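Local structure of beta-Ala-His dipeptidase (Homo sapiens, 3DLJ) at residues Ala407-Ile412 with Thr418-Ile423. The protein catalyses the zinc-dependent hydrolysis of Xaa-His dipeptides, acting most readily on carnosine and anserine. Sequence-based numbering, arbitrary orientation.
Sequences AAKRAI and TEPDMI
I412 packs its branched side chain against the ring of P420, a clear case of how a helix and the segment that follows it can be joined through apolar groups and one proline. Its CB stands 4.0 Å from both CG and CD of P420, and there the chain divides. With chi1 at -73°, CG1 lies beside the backbone N, which leaves CG2 anti to it; CG2 turns to the ring's nitrogen end, 3.6 Å from P420 CD, and also meets the backbone carbonyl of T418, 3.7 Å from its O. The other branch runs out through CG1 to CD1, which reaches P420 CB at 3.7 Å, so that both methyl ends of the isoleucine lie on one side of the pyrrolidine. With an alanine here, both branches would be gone, and P420 would probably lose most of its apolar cover from this residue, leaving a gap beside the ring. The pairing belongs to an alpha-beta unit of the M20 peptidase fold: helix 403-416 turns back through a short link into strand 421-425, which runs parallel to strand 216-232 and pairs with it through backbone bonds from D421 and I423 to I217. That same I217 touches the side chains of K409 and I412, while L473 of helix 464-482 also packs on I412. One turn back along the helix, P420 CG rests 3.9 Å from K409 CA, against the main chain. The lysine then carries its extended aliphatic chain across M422 at roughly a right angle, and its CE comes 3.6 Å from M422 SD. M422 meets it by folding: bends at chi2 (-72°) and chi3 (-75°) bring the thioether back toward the helix, with its terminal methyl also near K409 CE.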
ATOM      1  N   ALA A 407     -22.492   0.291  -5.109  1.00 41.16           N
ATOM      2  CA  ALA A 407     -22.316  -1.048  -5.668  1.00 40.11           C
ATOM      3  C   ALA A 407     -21.510  -1.944  -4.729  1.00 39.43           C
ATOM      4  O   ALA A 407     -21.880  -3.092  -4.497  1.00 38.98           O
ATOM      5  CB  ALA A 407     -21.640  -0.969  -7.049  1.00 40.10           C
ATOM      6  N   ALA A 408     -20.411  -1.395  -4.198  1.00 38.88           N
ATOM      7  CA  ALA A 408     -19.530  -2.093  -3.259  1.00 38.47           C
ATOM      8  C   ALA A 408     -20.250  -2.480  -1.953  1.00 38.05           C
ATOM      9  O   ALA A 408     -20.122  -3.617  -1.498  1.00 38.19           O
ATOM     10  CB  ALA A 408     -18.278  -1.243  -2.973  1.00 38.35           C
ATOM     11  N   LYS A 409     -20.995  -1.530  -1.374  1.00 37.47           N
ATOM     12  CA  LYS A 409     -21.818  -1.728  -0.162  1.00 37.15           C
ATOM     13  C   LYS A 409     -22.795  -2.891  -0.312  1.00 36.54           C
ATOM     14  O   LYS A 409     -22.831  -3.797   0.535  1.00 36.53           O
ATOM     15  CB  LYS A 409     -22.618  -0.462   0.166  1.00 37.12           C
ATOM     16  CG  LYS A 409     -21.779   0.763   0.477  1.00 38.82           C
ATOM     17  CD  LYS A 409     -22.625   2.029   0.418  1.00 42.22           C
ATOM     18  CE  LYS A 409     -22.078   3.116   1.335  1.00 44.06           C
ATOM     19  NZ  LYS A 409     -22.859   4.391   1.219  1.00 43.82           N
ATOM     20  N   ARG A 410     -23.581  -2.843  -1.389  1.00 35.44           N
ATOM     21  CA  ARG A 410     -24.467  -3.937  -1.780  1.00 34.90           C
ATOM     22  C   ARG A 410     -23.755  -5.278  -2.001  1.00 34.72           C
ATOM     23  O   ARG A 410     -24.215  -6.303  -1.508  1.00 34.94           O
ATOM     24  CB  ARG A 410     -25.285  -3.555  -3.018  1.00 34.72           C
ATOM     25  CG  ARG A 410     -26.276  -2.404  -2.805  1.00 35.20           C
ATOM     26  N   ALA A 411     -22.634  -5.281  -2.719  1.00 34.29           N
ATOM     27  CA  ALA A 411     -21.888  -6.522  -2.928  1.00 34.50           C
ATOM     28  C   ALA A 411     -21.427  -7.117  -1.598  1.00 34.69           C
ATOM     29  O   ALA A 411     -21.465  -8.337  -1.423  1.00 34.03           O
ATOM     30  CB  ALA A 411     -20.697  -6.307  -3.874  1.00 34.17           C
ATOM     31  N   ILE A 412     -20.999  -6.249  -0.670  1.00 35.06           N
ATOM     32  CA  ILE A 412     -20.529  -6.684   0.653  1.00 35.62           C
ATOM     33  C   ILE A 412     -21.642  -7.293   1.466  1.00 35.65           C
ATOM     34  O   ILE A 412     -21.461  -8.368   2.037  1.00 36.02           O
ATOM     35  CB  ILE A 412     -19.793  -5.556   1.452  1.00 36.21           C
ATOM     36  CG1 ILE A 412     -18.412  -5.292   0.841  1.00 34.64           C
ATOM     37  CG2 ILE A 412     -19.647  -5.921   2.954  1.00 35.88           C
ATOM     38  CD1 ILE A 412     -17.571  -4.312   1.619  1.00 35.72           C
ATOM     39  N   THR A 418     -23.619  -8.647   6.024  1.00 43.83           N
ATOM     40  CA  THR A 418     -23.608  -7.502   6.932  1.00 44.90           C
ATOM     41  C   THR A 418     -23.220  -6.198   6.246  1.00 45.46           C
ATOM     42  O   THR A 418     -22.610  -6.204   5.177  1.00 46.12           O
ATOM     43  CB  THR A 418     -22.696  -7.742   8.159  1.00 44.90           C
ATOM     44  OG1 THR A 418     -22.733  -6.582   9.001  1.00 44.86           O
ATOM     45  CG2 THR A 418     -21.257  -8.031   7.726  1.00 44.94           C
ATOM     46  N   GLU A 419     -23.564  -5.083   6.878  1.00 45.95           N
ATOM     47  CA  GLU A 419     -23.185  -3.778   6.360  1.00 46.31           C
ATOM     48  C   GLU A 419     -21.700  -3.492   6.599  1.00 46.05           C
ATOM     49  O   GLU A 419     -21.204  -3.657   7.723  1.00 46.44           O
ATOM     50  CB  GLU A 419     -24.049  -2.661   6.970  1.00 46.80           C
ATOM     51  CG  GLU A 419     -25.526  -2.701   6.565  1.00 48.94           C
ATOM     52  CD  GLU A 419     -25.757  -2.404   5.083  1.00 51.35           C
ATOM     53  OE1 GLU A 419     -24.923  -1.695   4.472  1.00 52.48           O
ATOM     54  OE2 GLU A 419     -26.780  -2.875   4.533  1.00 52.39           O
ATOM     55  N   PRO A 420     -20.988  -3.069   5.530  1.00 45.04           N
ATOM     56  CA  PRO A 420     -19.636  -2.549   5.645  1.00 44.37           C
ATOM     57  C   PRO A 420     -19.594  -1.219   6.401  1.00 43.71           C
ATOM     58  O   PRO A 420     -20.443  -0.345   6.183  1.00 43.42           O
ATOM     59  CB  PRO A 420     -19.233  -2.294   4.190  1.00 44.26           C
ATOM     60  CG  PRO A 420     -20.498  -2.145   3.449  1.00 44.52           C
ATOM     61  CD  PRO A 420     -21.473  -3.047   4.138  1.00 45.13           C
ATOM     62  N   ASP A 421     -18.610  -1.069   7.279  1.00 43.12           N
ATOM     63  CA  ASP A 421     -18.261   0.258   7.765  1.00 42.65           C
ATOM     64  C   ASP A 421     -17.484   1.007   6.698  1.00 41.23           C
ATOM     65  O   ASP A 421     -16.667   0.422   5.985  1.00 40.97           O
ATOM     66  CB  ASP A 421     -17.463   0.194   9.065  1.00 43.30           C
ATOM     67  CG  ASP A 421     -18.363   0.118  10.298  1.00 45.24           C
ATOM     68  OD1 ASP A 421     -19.536   0.605  10.251  1.00 46.56           O
ATOM     69  OD2 ASP A 421     -17.886  -0.437  11.315  1.00 47.15           O
ATOM     70  N   MET A 422     -17.792   2.291   6.569  1.00 40.06           N
ATOM     71  CA  MET A 422     -17.060   3.197   5.708  1.00 38.96           C
ATOM     72  C   MET A 422     -15.877   3.703   6.532  1.00 37.61           C
ATOM     73  O   MET A 422     -16.041   4.421   7.515  1.00 37.39           O
ATOM     74  CB  MET A 422     -17.971   4.341   5.230  1.00 39.41           C
ATOM     75  CG  MET A 422     -19.175   3.899   4.389  1.00 41.40           C
ATOM     76  SD  MET A 422     -18.773   3.331   2.695  1.00 49.14           S
ATOM     77  CE  MET A 422     -18.433   4.920   1.906  1.00 46.40           C
ATOM     78  N   ILE A 423     -14.680   3.284   6.153  1.00 36.33           N
ATOM     79  CA  ILE A 423     -13.491   3.582   6.942  1.00 34.63           C
ATOM     80  C   ILE A 423     -12.536   4.479   6.161  1.00 34.47           C
ATOM     81  O   ILE A 423     -12.612   4.590   4.931  1.00 33.79           O
ATOM     82  CB  ILE A 423     -12.778   2.275   7.472  1.00 34.79           C
ATOM     83  CG1 ILE A 423     -12.254   1.409   6.305  1.00 34.30           C
ATOM     84  CG2 ILE A 423     -13.708   1.469   8.409  1.00 33.01           C
ATOM     85  CD1 ILE A 423     -11.317   0.315   6.713  1.00 34.18           C
TER